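Local coordinates for protein putative phytoene/squalene synthase YisP (Bacillus subtilis subsp. subtilis, PDB 3WE9) that hydrolyses farnesyl diphosphate to farnesol and diphosphate, acts on it better than on geranyl or geranylgeranyl diphosphate, and takes part in biofilm formation, at residues A[203-208]-A[246-251]; A[85-90]-A[99-104]; A[218-223]-A[236-241]. All coordinates share one frame; numbering follows the deposited sequence.

Interaction 1: residues A[203-208]-A[246-251]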
ATOM      1  N   MET A 203     -22.806   0.197  -3.544  1.00 12.88           N
ATOM      2  CA  MET A 203     -22.582   0.231  -4.989  1.00 13.78           C
ATOM      3  C   MET A 203     -21.395   1.141  -5.304  1.00 12.56           C
ATOM      4  O   MET A 203     -20.583   0.837  -6.175  1.00 12.42           O
ATOM      5  CB  MET A 203     -23.829   0.734  -5.719  1.00 15.32           C
ATOM      6  CG  MET A 203     -24.942  -0.296  -5.760  1.00 20.12           C
ATOM      7  SD  MET A 203     -26.397   0.335  -6.592  1.00 31.17           S
ATOM      8  CE  MET A 203     -25.998  -0.057  -8.305  1.00 27.97           C
ATOM      9  N   THR A 204     -21.306   2.255  -4.582  1.00 11.82           N
ATOM     10  CA  THR A 204     -20.215   3.207  -4.750  1.00 13.69           C
ATOM     11  C   THR A 204     -18.906   2.527  -4.350  1.00 13.75           C
ATOM     12  O   THR A 204     -17.911   2.572  -5.077  1.00 12.44           O
ATOM     13  CB  THR A 204     -20.426   4.450  -3.855  1.00 13.73           C
ATOM     14  OG1 THR A 204     -21.609   5.144  -4.280  1.00 14.72           O
ATOM     15  CG2 THR A 204     -19.211   5.395  -3.936  1.00 14.87           C
ATOM     16  N   TRP A 205     -18.925   1.879  -3.191  1.00 12.25           N
ATOM     17  CA  TRP A 205     -17.754   1.187  -2.672  1.00 13.13           C
ATOM     18  C   TRP A 205     -17.304   0.066  -3.610  1.00 13.07           C
ATOM     19  O   TRP A 205     -16.122  -0.057  -3.905  1.00 11.17           O
ATOM     20  CB  TRP A 205     -18.072   0.609  -1.288  1.00 11.90           C
ATOM     21  CG  TRP A 205     -16.892   0.080  -0.547  1.00 13.51           C
ATOM     22  CD1 TRP A 205     -16.134   0.748   0.375  1.00 13.60           C
ATOM     23  CD2 TRP A 205     -16.353  -1.248  -0.625  1.00 13.56           C
ATOM     24  NE1 TRP A 205     -15.161  -0.083   0.882  1.00 14.31           N
ATOM     25  CE2 TRP A 205     -15.269  -1.311   0.285  1.00 13.98           C
ATOM     26  CE3 TRP A 205     -16.678  -2.385  -1.374  1.00 13.05           C
ATOM     27  CZ2 TRP A 205     -14.512  -2.477   0.470  1.00 13.79           C
ATOM     28  CZ3 TRP A 205     -15.921  -3.552  -1.189  1.00 17.68           C
ATOM     29  CH2 TRP A 205     -14.851  -3.583  -0.274  1.00 15.82           C
ATOM     30  N   GLU A 206     -18.250  -0.751  -4.068  1.00 12.13           N
ATOM     31  CA  GLU A 206     -17.924  -1.860  -4.960  1.00 13.85           C
ATOM     32  C   GLU A 206     -17.408  -1.381  -6.320  1.00 13.35           C
ATOM     33  O   GLU A 206     -16.575  -2.035  -6.945  1.00 13.90           O
ATOM     34  CB  GLU A 206     -19.144  -2.771  -5.144  1.00 15.84           C
ATOM     35  CG  GLU A 206     -19.534  -3.581  -3.891  1.00 18.26           C
ATOM     36  CD  GLU A 206     -18.471  -4.599  -3.472  1.00 19.48           C
ATOM     37  OE1 GLU A 206     -17.541  -4.855  -4.264  1.00 19.21           O
ATOM     38  OE2 GLU A 206     -18.568  -5.154  -2.352  1.00 19.43           O
ATOM     39  N   TYR A 207     -17.894  -0.232  -6.771  1.00 14.28           N
ATOM     40  CA  TYR A 207     -17.454   0.310  -8.054  1.00 13.69           C
ATOM     41  C   TYR A 207     -15.961   0.628  -7.981  1.00 12.98           C
ATOM     42  O   TYR A 207     -15.217   0.375  -8.931  1.00 12.72           O
ATOM     43  CB  TYR A 207     -18.247   1.573  -8.402  1.00 12.46           C
ATOM     44  CG  TYR A 207     -18.098   2.021  -9.843  1.00 13.49           C
ATOM     45  CD1 TYR A 207     -18.772   1.361 -10.872  1.00 13.62           C
ATOM     46  CD2 TYR A 207     -17.292   3.109 -10.175  1.00 15.97           C
ATOM     47  CE1 TYR A 207     -18.651   1.779 -12.201  1.00 17.96           C
ATOM     48  CE2 TYR A 207     -17.161   3.536 -11.499  1.00 16.43           C
ATOM     49  CZ  TYR A 207     -17.846   2.867 -12.505  1.00 17.92           C
ATOM     50  OH  TYR A 207     -17.741   3.299 -13.808  1.00 20.58           O
ATOM     51  N   ILE A 208     -15.529   1.181  -6.847  1.00 12.62           N
ATOM     52  CA  ILE A 208     -14.124   1.519  -6.634  1.00 12.29           C
ATOM     53  C   ILE A 208     -13.324   0.241  -6.349  1.00 13.09           C
ATOM     54  O   ILE A 208     -12.191   0.090  -6.813  1.00 12.00           O
ATOM     55  CB  ILE A 208     -13.968   2.515  -5.446  1.00 13.18           C
ATOM     56  CG1 ILE A 208     -14.763   3.793  -5.743  1.00 14.39           C
ATOM     57  CG2 ILE A 208     -12.490   2.855  -5.211  1.00 10.54           C
ATOM     58  CD1 ILE A 208     -14.870   4.745  -4.560  1.00 15.78           C
ATOM     59  N   GLU A 246     -12.500  -8.787   1.052  1.00 19.00           N
ATOM     60  CA  GLU A 246     -13.510  -9.794   1.364  1.00 21.58           C
ATOM     61  C   GLU A 246     -14.021  -9.634   2.800  1.00 19.79           C
ATOM     62  O   GLU A 246     -15.219  -9.784   3.057  1.00 20.12           O
ATOM     63  CB  GLU A 246     -12.938 -11.199   1.148  1.00 23.99           C
ATOM     64  CG  GLU A 246     -12.557 -11.484  -0.300  1.00 30.95           C
ATOM     65  CD  GLU A 246     -13.762 -11.568  -1.239  1.00 37.51           C
ATOM     66  OE1 GLU A 246     -14.544 -10.592  -1.327  1.00 37.31           O
ATOM     67  OE2 GLU A 246     -13.927 -12.622  -1.895  1.00 41.55           O
ATOM     68  N   LYS A 247     -13.125  -9.306   3.728  1.00 19.66           N
ATOM     69  CA  LYS A 247     -13.516  -9.124   5.125  1.00 20.44           C
ATOM     70  C   LYS A 247     -14.473  -7.946   5.256  1.00 20.49           C
ATOM     71  O   LYS A 247     -15.470  -8.007   5.981  1.00 18.45           O
ATOM     72  CB  LYS A 247     -12.285  -8.881   6.010  1.00 19.97           C
ATOM     73  CG  LYS A 247     -12.626  -8.764   7.500  1.00 21.43           C
ATOM     74  CD  LYS A 247     -11.390  -8.637   8.385  1.00 23.54           C
ATOM     75  CE  LYS A 247     -11.788  -8.587   9.863  1.00 25.79           C
ATOM     76  NZ  LYS A 247     -10.615  -8.514  10.776  1.00 24.96           N
ATOM     77  N   ILE A 248     -14.156  -6.863   4.556  1.00 18.79           N
ATOM     78  CA  ILE A 248     -14.994  -5.672   4.588  1.00 17.58           C
ATOM     79  C   ILE A 248     -16.399  -6.038   4.106  1.00 18.09           C
ATOM     80  O   ILE A 248     -17.396  -5.630   4.703  1.00 18.06           O
ATOM     81  CB  ILE A 248     -14.390  -4.555   3.693  1.00 17.46           C
ATOM     82  CG1 ILE A 248     -13.033  -4.122   4.273  1.00 15.92           C
ATOM     83  CG2 ILE A 248     -15.352  -3.369   3.609  1.00 15.23           C
ATOM     84  CD1 ILE A 248     -12.256  -3.129   3.413  1.00 15.48           C
ATOM     85  N   ARG A 249     -16.474  -6.816   3.032  1.00 17.51           N
ATOM     86  CA  ARG A 249     -17.766  -7.234   2.500  1.00 20.08           C
ATOM     87  C   ARG A 249     -18.492  -8.097   3.530  1.00 21.25           C
ATOM     88  O   ARG A 249     -19.700  -7.965   3.723  1.00 21.38           O
ATOM     89  CB  ARG A 249     -17.577  -8.019   1.202  1.00 21.61           C
ATOM     90  CG  ARG A 249     -17.136  -7.154   0.034  1.00 22.01           C
ATOM     91  CD  ARG A 249     -16.817  -7.982  -1.205  1.00 23.64           C
ATOM     92  NE  ARG A 249     -16.445  -7.123  -2.325  1.00 20.17           N
ATOM     93  CZ  ARG A 249     -15.351  -7.282  -3.060  1.00 22.98           C
ATOM     94  NH1 ARG A 249     -14.508  -8.277  -2.800  1.00 21.85           N
ATOM     95  NH2 ARG A 249     -15.094  -6.438  -4.046  1.00 22.35           N
ATOM     96  N   ALA A 250     -17.736  -8.970   4.190  1.00 21.94           N
ATOM     97  CA  ALA A 250     -18.272  -9.868   5.209  1.00 25.38           C
ATOM     98  C   ALA A 250     -18.786  -9.095   6.416  1.00 25.35           C
ATOM     99  O   ALA A 250     -19.689  -9.546   7.125  1.00 24.89           O
ATOM    100  CB  ALA A 250     -17.191 -10.861   5.650  1.00 26.02           C
ATOM    101  N   LYS A 251     -18.205  -7.927   6.653  1.00 23.88           N
ATOM    102  CA  LYS A 251     -18.618  -7.114   7.780  1.00 25.20           C
ATOM    103  C   LYS A 251     -19.525  -5.967   7.365  1.00 22.65           C
ATOM    104  O   LYS A 251     -19.516  -4.897   7.974  1.00 22.47           O
ATOM    105  CB  LYS A 251     -17.399  -6.584   8.522  1.00 27.97           C
ATOM    106  CG  LYS A 251     -16.469  -7.674   9.040  1.00 33.25           C
ATOM    107  CD  LYS A 251     -17.158  -8.557  10.060  1.00 36.38           C
ATOM    108  CE  LYS A 251     -16.205  -9.612  10.601  1.00 39.48           C
ATOM    109  NZ  LYS A 251     -16.889 -10.493  11.588  1.00 41.70           N
TER
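W205 meets I248, and beside it E206 pairs with R249, so that an apolar contact and an ionic one join two nearly antiparallel helical segments, whose directions differ by 169°. Their axes run 12.4 Å apart, too far for close backbone packing, and long side chains bridge the gap. The tight part is buried. With CG anti to its backbone N, the indole of W205 extends across the gap, and its CZ2 comes to 3.4 Å from I248 CG2; I248 CD1 lies 3.8 Å from the same CZ2. The pyrrole end turns elsewhere, where W205 NE1 is hydrogen-bonded to L165 O.

Toward solvent the contact becomes polar, carried by the partly exposed E206 and R249. R249, extended from CG to NE, approaches E206 side-on and binds one carboxylate oxygen with each of two nitrogens: NE to OE2 at 2.9 Å and NH2 to OE1 at 2.9 Å. Both oxygens use their syn lone pairs, and the carboxylate and guanidinium planes are 15° apart. The edge of the W205 ring stands over one face of the guanidinium, the planes 88° apart, with W205 CZ3 3.8 Å from R249 NE. R249 NH1 turns back to the exposed E246, whose OE1 it meets at 2.7 Å from above the carboxylate plane, and also forms a salt bridge with E213, two turns beyond E206 on helix 199-221. An alanine in place of R249 would remove the cation and is likely to leave E206, E246 and E213 without their shared positive mate and the edge of W205 less covered.

H253, just past helix 228-250, binds E206 OE2 and meets the W205 ring edge-to-face. T204 touches V181 and F185 of helix 179-185, and I208 touches L121 of helix 118-140.

Interaction 2: residues A[85-90]-A[99-104]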
ATOM      1  N   LYS A  85      20.206   7.100   7.681  1.00 44.73           N
ATOM      2  CA  LYS A  85      21.401   6.275   7.546  1.00 42.81           C
ATOM      3  C   LYS A  85      21.047   4.962   6.852  1.00 39.67           C
ATOM      4  O   LYS A  85      21.726   4.542   5.917  1.00 37.89           O
ATOM      5  CB  LYS A  85      22.001   5.986   8.926  1.00 44.12           C
ATOM      6  CG  LYS A  85      22.198   7.223   9.784  1.00 46.58           C
ATOM      7  CD  LYS A  85      22.656   6.865  11.188  1.00 47.98           C
ATOM      8  CE  LYS A  85      22.498   8.050  12.132  1.00 49.00           C
ATOM      9  NZ  LYS A  85      22.921   7.735  13.525  1.00 49.04           N
ATOM     10  N   ALA A  86      19.978   4.323   7.317  1.00 36.90           N
ATOM     11  CA  ALA A  86      19.528   3.061   6.743  1.00 34.91           C
ATOM     12  C   ALA A  86      18.968   3.287   5.345  1.00 34.20           C
ATOM     13  O   ALA A  86      19.127   2.446   4.459  1.00 33.54           O
ATOM     14  CB  ALA A  86      18.469   2.431   7.634  1.00 33.67           C
ATOM     15  N   PHE A  87      18.316   4.428   5.148  1.00 32.97           N
ATOM     16  CA  PHE A  87      17.740   4.743   3.847  1.00 33.02           C
ATOM     17  C   PHE A  87      18.819   4.970   2.793  1.00 31.60           C
ATOM     18  O   PHE A  87      18.680   4.520   1.653  1.00 28.26           O
ATOM     19  CB  PHE A  87      16.833   5.971   3.946  1.00 35.19           C
ATOM     20  CG  PHE A  87      16.106   6.279   2.677  1.00 36.98           C
ATOM     21  CD1 PHE A  87      16.675   7.113   1.719  1.00 36.57           C
ATOM     22  CD2 PHE A  87      14.865   5.700   2.416  1.00 37.68           C
ATOM     23  CE1 PHE A  87      16.020   7.369   0.521  1.00 36.96           C
ATOM     24  CE2 PHE A  87      14.203   5.949   1.221  1.00 37.50           C
ATOM     25  CZ  PHE A  87      14.783   6.788   0.269  1.00 37.31           C
ATOM     26  N   ASP A  88      19.888   5.671   3.164  1.00 30.15           N
ATOM     27  CA  ASP A  88      20.974   5.912   2.221  1.00 28.85           C
ATOM     28  C   ASP A  88      21.646   4.588   1.887  1.00 24.93           C
ATOM     29  O   ASP A  88      22.057   4.359   0.753  1.00 25.06           O
ATOM     30  CB  ASP A  88      22.019   6.865   2.799  1.00 32.20           C
ATOM     31  CG  ASP A  88      23.241   6.995   1.897  1.00 34.21           C
ATOM     32  OD1 ASP A  88      23.092   7.456   0.742  1.00 36.66           O
ATOM     33  OD2 ASP A  88      24.352   6.629   2.338  1.00 36.07           O
ATOM     34  N   HIS A  89      21.764   3.717   2.885  1.00 23.42           N
ATOM     35  CA  HIS A  89      22.381   2.418   2.667  1.00 21.38           C
ATOM     36  C   HIS A  89      21.569   1.635   1.640  1.00 21.31           C
ATOM     37  O   HIS A  89      22.121   1.077   0.689  1.00 19.61           O
ATOM     38  CB  HIS A  89      22.449   1.617   3.968  1.00 19.56           C
ATOM     39  CG  HIS A  89      22.993   0.234   3.785  1.00 20.32           C
ATOM     40  ND1 HIS A  89      24.345  -0.038   3.741  1.00 22.58           N
ATOM     41  CD2 HIS A  89      22.366  -0.949   3.583  1.00 20.15           C
ATOM     42  CE1 HIS A  89      24.526  -1.327   3.521  1.00 20.26           C
ATOM     43  NE2 HIS A  89      23.342  -1.904   3.422  1.00 24.47           N
ATOM     44  N   ALA A  90      20.254   1.585   1.848  1.00 22.25           N
ATOM     45  CA  ALA A  90      19.360   0.867   0.941  1.00 21.24           C
ATOM     46  C   ALA A  90      19.450   1.459  -0.460  1.00 21.32           C
ATOM     47  O   ALA A  90      19.491   0.742  -1.462  1.00 20.24           O
ATOM     48  CB  ALA A  90      17.928   0.955   1.448  1.00 23.98           C
ATOM     49  N   GLU A  99      13.125   9.742  -8.338  1.00 34.43           N
ATOM     50  CA  GLU A  99      11.820  10.220  -8.811  1.00 35.95           C
ATOM     51  C   GLU A  99      10.594   9.787  -7.991  1.00 34.91           C
ATOM     52  O   GLU A  99       9.859  10.632  -7.475  1.00 34.52           O
ATOM     53  CB  GLU A  99      11.613   9.823 -10.278  1.00 39.41           C
ATOM     54  CG  GLU A  99      12.497  10.566 -11.286  1.00 44.86           C
ATOM     55  CD  GLU A  99      13.985  10.352 -11.052  1.00 48.27           C
ATOM     56  OE1 GLU A  99      14.401   9.187 -10.864  1.00 49.29           O
ATOM     57  OE2 GLU A  99      14.740  11.349 -11.069  1.00 49.98           O
ATOM     58  N   PRO A 100      10.351   8.471  -7.859  1.00 32.79           N
ATOM     59  CA  PRO A 100       9.183   8.035  -7.080  1.00 31.97           C
ATOM     60  C   PRO A 100       9.137   8.579  -5.650  1.00 31.57           C
ATOM     61  O   PRO A 100       8.058   8.827  -5.107  1.00 29.27           O
ATOM     62  CB  PRO A 100       9.280   6.508  -7.132  1.00 32.10           C
ATOM     63  CG  PRO A 100      10.755   6.258  -7.311  1.00 31.50           C
ATOM     64  CD  PRO A 100      11.141   7.315  -8.317  1.00 32.32           C
ATOM     65  N   PHE A 101      10.305   8.765  -5.043  1.00 31.06           N
ATOM     66  CA  PHE A 101      10.367   9.292  -3.686  1.00 31.31           C
ATOM     67  C   PHE A 101       9.912  10.750  -3.685  1.00 33.29           C
ATOM     68  O   PHE A 101       9.209  11.190  -2.768  1.00 31.94           O
ATOM     69  CB  PHE A 101      11.790   9.168  -3.137  1.00 31.58           C
ATOM     70  CG  PHE A 101      12.217   7.750  -2.889  1.00 30.81           C
ATOM     71  CD1 PHE A 101      11.830   7.081  -1.728  1.00 30.80           C
ATOM     72  CD2 PHE A 101      12.966   7.066  -3.837  1.00 29.59           C
ATOM     73  CE1 PHE A 101      12.185   5.745  -1.517  1.00 29.69           C
ATOM     74  CE2 PHE A 101      13.326   5.733  -3.640  1.00 29.78           C
ATOM     75  CZ  PHE A 101      12.936   5.070  -2.478  1.00 29.53           C
ATOM     76  N   ARG A 102      10.309  11.491  -4.716  1.00 33.47           N
ATOM     77  CA  ARG A 102       9.919  12.892  -4.834  1.00 36.69           C
ATOM     78  C   ARG A 102       8.411  12.927  -5.054  1.00 36.72           C
ATOM     79  O   ARG A 102       7.686  13.644  -4.364  1.00 38.05           O
ATOM     80  CB  ARG A 102      10.622  13.547  -6.026  1.00 37.55           C
ATOM     81  CG  ARG A 102      12.140  13.479  -5.973  1.00 41.46           C
ATOM     82  CD  ARG A 102      12.747  14.026  -7.256  1.00 44.19           C
ATOM     83  NE  ARG A 102      14.197  13.861  -7.302  1.00 46.76           N
ATOM     84  CZ  ARG A 102      15.038  14.391  -6.419  1.00 48.00           C
ATOM     85  NH1 ARG A 102      14.576  15.124  -5.413  1.00 47.69           N
ATOM     86  NH2 ARG A 102      16.344  14.193  -6.545  1.00 49.21           N
ATOM     87  N   GLU A 103       7.957  12.138  -6.023  1.00 37.28           N
ATOM     88  CA  GLU A 103       6.541  12.042  -6.356  1.00 38.58           C
ATOM     89  C   GLU A 103       5.697  11.852  -5.103  1.00 37.30           C
ATOM     90  O   GLU A 103       4.723  12.570  -4.884  1.00 37.42           O
ATOM     91  CB  GLU A 103       6.312  10.869  -7.310  1.00 41.51           C
ATOM     92  CG  GLU A 103       6.297  11.241  -8.780  1.00 46.95           C
ATOM     93  CD  GLU A 103       4.920  11.678  -9.245  1.00 50.48           C
ATOM     94  OE1 GLU A 103       4.422  12.720  -8.763  1.00 50.64           O
ATOM     95  OE2 GLU A 103       4.332  10.968 -10.092  1.00 53.66           O
ATOM     96  N   PHE A 104       6.085  10.880  -4.284  1.00 35.14           N
ATOM     97  CA  PHE A 104       5.367  10.573  -3.056  1.00 33.85           C
ATOM     98  C   PHE A 104       5.294  11.787  -2.131  1.00 34.39           C
ATOM     99  O   PHE A 104       4.229  12.117  -1.615  1.00 33.59           O
ATOM    100  CB  PHE A 104       6.045   9.398  -2.343  1.00 31.85           C
ATOM    101  CG  PHE A 104       5.246   8.835  -1.202  1.00 31.52           C
ATOM    102  CD1 PHE A 104       5.292   9.422   0.057  1.00 31.28           C
ATOM    103  CD2 PHE A 104       4.437   7.719  -1.393  1.00 30.43           C
ATOM    104  CE1 PHE A 104       4.544   8.905   1.115  1.00 31.95           C
ATOM    105  CE2 PHE A 104       3.683   7.192  -0.342  1.00 31.21           C
ATOM    106  CZ  PHE A 104       3.737   7.785   0.912  1.00 30.98           C
TER
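F87 and F101 reach toward each other from two helices, and their rings alone make the contact, a clear example of an offset edge-to-face pair. From CB, the F87 side chain leaves its helix in the direction of the other segment; CG, anti to the backbone N (chi1 -175°), carries the ring on across the gap. The far edge of the ring does the touching. CE2 lies 3.4 Å from F101 CE1, and at the tip CZ comes to 3.3 Å from the same F101 CE1. That tip, also 3.6 Å from F101 CD1 and 3.7 Å from F101 CZ, lies over one face of the F101 ring, displaced from the centre toward the rim. The planes of the F87 and F101 rings are 88° apart and their centroids 5.0 Å.

F50, on helix 38-54, meets both rings and joins them in an aromatic cluster, while M135 of helix 118-140 packs against F101. Between F87 and F101 the attraction is dispersion together with a weak electrostatic term, the slightly positive C-H rim of one ring turned to the electron-rich face of the other; with no polar atom in the pair, its specificity lies in shape and orientation.

Interaction 3: residues A[218-223]-A[236-241]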
ATOM      1  N   GLU A 218      -3.834  -7.769 -12.255  1.00 26.83           N
ATOM      2  CA  GLU A 218      -2.778  -7.380 -13.183  1.00 28.36           C
ATOM      3  C   GLU A 218      -1.417  -7.824 -12.651  1.00 27.88           C
ATOM      4  O   GLU A 218      -0.569  -8.315 -13.396  1.00 26.22           O
ATOM      5  CB  GLU A 218      -2.813  -5.864 -13.338  1.00 30.54           C
ATOM      6  CG  GLU A 218      -2.036  -5.293 -14.487  1.00 33.86           C
ATOM      7  CD  GLU A 218      -2.495  -3.884 -14.791  1.00 33.99           C
ATOM      8  OE1 GLU A 218      -1.715  -2.933 -14.582  1.00 33.75           O
ATOM      9  OE2 GLU A 218      -3.659  -3.732 -15.227  1.00 36.57           O
ATOM     10  N   CYS A 219      -1.210  -7.644 -11.352  1.00 27.60           N
ATOM     11  CA  CYS A 219       0.048  -8.041 -10.733  1.00 26.66           C
ATOM     12  C   CYS A 219       0.067  -9.557 -10.595  1.00 25.52           C
ATOM     13  O   CYS A 219       1.118 -10.188 -10.677  1.00 23.63           O
ATOM     14  CB  CYS A 219       0.196  -7.395  -9.355  1.00 25.93           C
ATOM     15  SG  CYS A 219       1.728  -7.841  -8.505  1.00 25.72           S
ATOM     16  N   GLN A 220      -1.110 -10.131 -10.379  1.00 25.68           N
ATOM     17  CA  GLN A 220      -1.254 -11.575 -10.239  1.00 27.35           C
ATOM     18  C   GLN A 220      -0.785 -12.258 -11.521  1.00 27.58           C
ATOM     19  O   GLN A 220      -0.091 -13.276 -11.475  1.00 27.24           O
ATOM     20  CB  GLN A 220      -2.719 -11.934  -9.966  1.00 28.50           C
ATOM     21  CG  GLN A 220      -3.000 -13.425  -9.825  1.00 30.49           C
ATOM     22  CD  GLN A 220      -2.432 -14.018  -8.545  1.00 33.41           C
ATOM     23  OE1 GLN A 220      -2.647 -13.488  -7.453  1.00 33.94           O
ATOM     24  NE2 GLN A 220      -1.712 -15.132  -8.673  1.00 35.51           N
ATOM     25  N   ASP A 221      -1.157 -11.686 -12.664  1.00 27.55           N
ATOM     26  CA  ASP A 221      -0.765 -12.253 -13.953  1.00 29.69           C
ATOM     27  C   ASP A 221       0.752 -12.225 -14.164  1.00 30.06           C
ATOM     28  O   ASP A 221       1.300 -13.074 -14.868  1.00 28.33           O
ATOM     29  CB  ASP A 221      -1.428 -11.503 -15.116  1.00 30.62           C
ATOM     30  CG  ASP A 221      -2.940 -11.628 -15.121  1.00 33.49           C
ATOM     31  OD1 ASP A 221      -3.469 -12.678 -14.694  1.00 32.94           O
ATOM     32  OD2 ASP A 221      -3.600 -10.669 -15.576  1.00 34.98           O
ATOM     33  N   ALA A 222       1.426 -11.249 -13.561  1.00 28.38           N
ATOM     34  CA  ALA A 222       2.874 -11.122 -13.707  1.00 28.09           C
ATOM     35  C   ALA A 222       3.653 -11.778 -12.569  1.00 27.47           C
ATOM     36  O   ALA A 222       4.881 -11.705 -12.526  1.00 27.60           O
ATOM     37  CB  ALA A 222       3.252  -9.649 -13.814  1.00 27.06           C
ATOM     38  N   LEU A 223       2.935 -12.427 -11.656  1.00 27.03           N
ATOM     39  CA  LEU A 223       3.548 -13.083 -10.508  1.00 28.71           C
ATOM     40  C   LEU A 223       4.668 -14.076 -10.850  1.00 30.47           C
ATOM     41  O   LEU A 223       5.711 -14.089 -10.190  1.00 28.96           O
ATOM     42  CB  LEU A 223       2.470 -13.784  -9.676  1.00 30.70           C
ATOM     43  CG  LEU A 223       2.929 -14.490  -8.397  1.00 32.28           C
ATOM     44  CD1 LEU A 223       3.632 -13.496  -7.481  1.00 33.32           C
ATOM     45  CD2 LEU A 223       1.731 -15.122  -7.696  1.00 34.41           C
ATOM     46  N   ALA A 236       1.983 -12.953  -1.184  1.00 21.20           N
ATOM     47  CA  ALA A 236       1.419 -12.661   0.129  1.00 20.59           C
ATOM     48  C   ALA A 236       0.661 -11.332   0.092  1.00 19.45           C
ATOM     49  O   ALA A 236      -0.476 -11.237   0.563  1.00 21.13           O
ATOM     50  CB  ALA A 236       2.528 -12.600   1.172  1.00 18.30           C
ATOM     51  N   ALA A 237       1.292 -10.310  -0.475  1.00 18.67           N
ATOM     52  CA  ALA A 237       0.672  -8.988  -0.569  1.00 18.36           C
ATOM     53  C   ALA A 237      -0.656  -9.072  -1.319  1.00 17.17           C
ATOM     54  O   ALA A 237      -1.650  -8.474  -0.912  1.00 16.08           O
ATOM     55  CB  ALA A 237       1.618  -8.016  -1.279  1.00 16.26           C
ATOM     56  N   LEU A 238      -0.658  -9.813  -2.424  1.00 17.66           N
ATOM     57  CA  LEU A 238      -1.858  -9.991  -3.226  1.00 20.08           C
ATOM     58  C   LEU A 238      -2.968 -10.668  -2.421  1.00 21.07           C
ATOM     59  O   LEU A 238      -4.090 -10.167  -2.352  1.00 20.07           O
ATOM     60  CB  LEU A 238      -1.537 -10.829  -4.467  1.00 21.48           C
ATOM     61  CG  LEU A 238      -0.730 -10.111  -5.553  1.00 24.30           C
ATOM     62  CD1 LEU A 238      -0.326 -11.102  -6.642  1.00 27.07           C
ATOM     63  CD2 LEU A 238      -1.569  -8.983  -6.137  1.00 24.39           C
ATOM     64  N   HIS A 239      -2.647 -11.807  -1.816  1.00 21.71           N
ATOM     65  CA  HIS A 239      -3.622 -12.558  -1.021  1.00 23.06           C
ATOM     66  C   HIS A 239      -4.172 -11.768   0.160  1.00 20.62           C
ATOM     67  O   HIS A 239      -5.373 -11.801   0.433  1.00 20.68           O
ATOM     68  CB  HIS A 239      -2.990 -13.852  -0.497  1.00 27.24           C
ATOM     69  CG  HIS A 239      -2.968 -14.966  -1.496  1.00 31.37           C
ATOM     70  ND1 HIS A 239      -2.467 -14.813  -2.771  1.00 34.86           N
ATOM     71  CD2 HIS A 239      -3.390 -16.249  -1.408  1.00 33.03           C
ATOM     72  CE1 HIS A 239      -2.583 -15.955  -3.426  1.00 35.46           C
ATOM     73  NE2 HIS A 239      -3.139 -16.843  -2.622  1.00 35.06           N
ATOM     74  N   LEU A 240      -3.290 -11.065   0.861  1.00 19.03           N
ATOM     75  CA  LEU A 240      -3.682 -10.288   2.030  1.00 18.94           C
ATOM     76  C   LEU A 240      -4.652  -9.156   1.718  1.00 18.68           C
ATOM     77  O   LEU A 240      -5.628  -8.956   2.438  1.00 17.84           O
ATOM     78  CB  LEU A 240      -2.442  -9.714   2.725  1.00 20.38           C
ATOM     79  CG  LEU A 240      -1.532 -10.743   3.410  1.00 24.16           C
ATOM     80  CD1 LEU A 240      -0.245 -10.073   3.883  1.00 23.04           C
ATOM     81  CD2 LEU A 240      -2.276 -11.374   4.582  1.00 20.80           C
ATOM     82  N   HIS A 241      -4.386  -8.419   0.644  1.00 16.53           N
ATOM     83  CA  HIS A 241      -5.245  -7.296   0.290  1.00 17.83           C
ATOM     84  C   HIS A 241      -6.555  -7.721  -0.346  1.00 18.22           C
ATOM     85  O   HIS A 241      -7.558  -7.023  -0.222  1.00 16.81           O
ATOM     86  CB  HIS A 241      -4.446  -6.307  -0.556  1.00 16.41           C
ATOM     87  CG  HIS A 241      -3.342  -5.664   0.219  1.00 14.49           C
ATOM     88  ND1 HIS A 241      -3.569  -4.650   1.126  1.00 17.20           N
ATOM     89  CD2 HIS A 241      -2.034  -5.993   0.349  1.00 12.24           C
ATOM     90  CE1 HIS A 241      -2.455  -4.385   1.782  1.00 13.78           C
ATOM     91  NE2 HIS A 241      -1.508  -5.188   1.332  1.00 17.97           N
TER
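A helical hairpin, made by the consecutive helices 199-221 and 228-250, is packed near its turn by L238, which reaches from the second helix to C219 and Q220 at the end of the first. The backbones come close here, with the CA atoms of Q220 and L238 7.2 Å apart, and the leucine spreads its two methyl groups over neighbouring residues. CD2 rests 4.0 Å from C219 CB. CD1 lies against Q220, 3.7 Å from its CA and 3.4 Å from its OE1.

The glutamine bends over this methyl rather than pointing straight out. Its CG is anti to the backbone N (chi1 179°), but the chain then bends at chi2 (70°) and brings OE1 back to L238 CD1. The contact between these two atoms is van der Waals only; Q220 OE1 accepts a hydrogen bond from R242 NH1, one turn after L238, so the amide both covers the leucine and ties the two helices together.

L238 also touches L155 of helix 145-165, and that helix holds E218 through a hydrogen bond between E218 OE1 and S154 OG. Such an antiparallel pair of consecutive helices, packed on a third, is a building element of the all-helical isoprenoid synthase fold to which the squalene/phytoene synthase family belongs.

In the fold
Interactions 1 and 3 are two points on one hairpin: both join helix 199-221 to helix 228-250, with interaction 3 near the turn and interaction 1 toward the open ends. Their centres are 19 Å apart and their nearest atoms about 5 Å. Interaction 2 joins two earlier helices and lies across the chain's centre from interaction 1, 34 Å between centres and about 17 Å between nearest atoms; from interaction 3 it is 24 Å between centres. None of the three touches another. Members of this family bind their diphosphate substrates in a cavity within the helical bundle, and all three contacts join helices of this bundle.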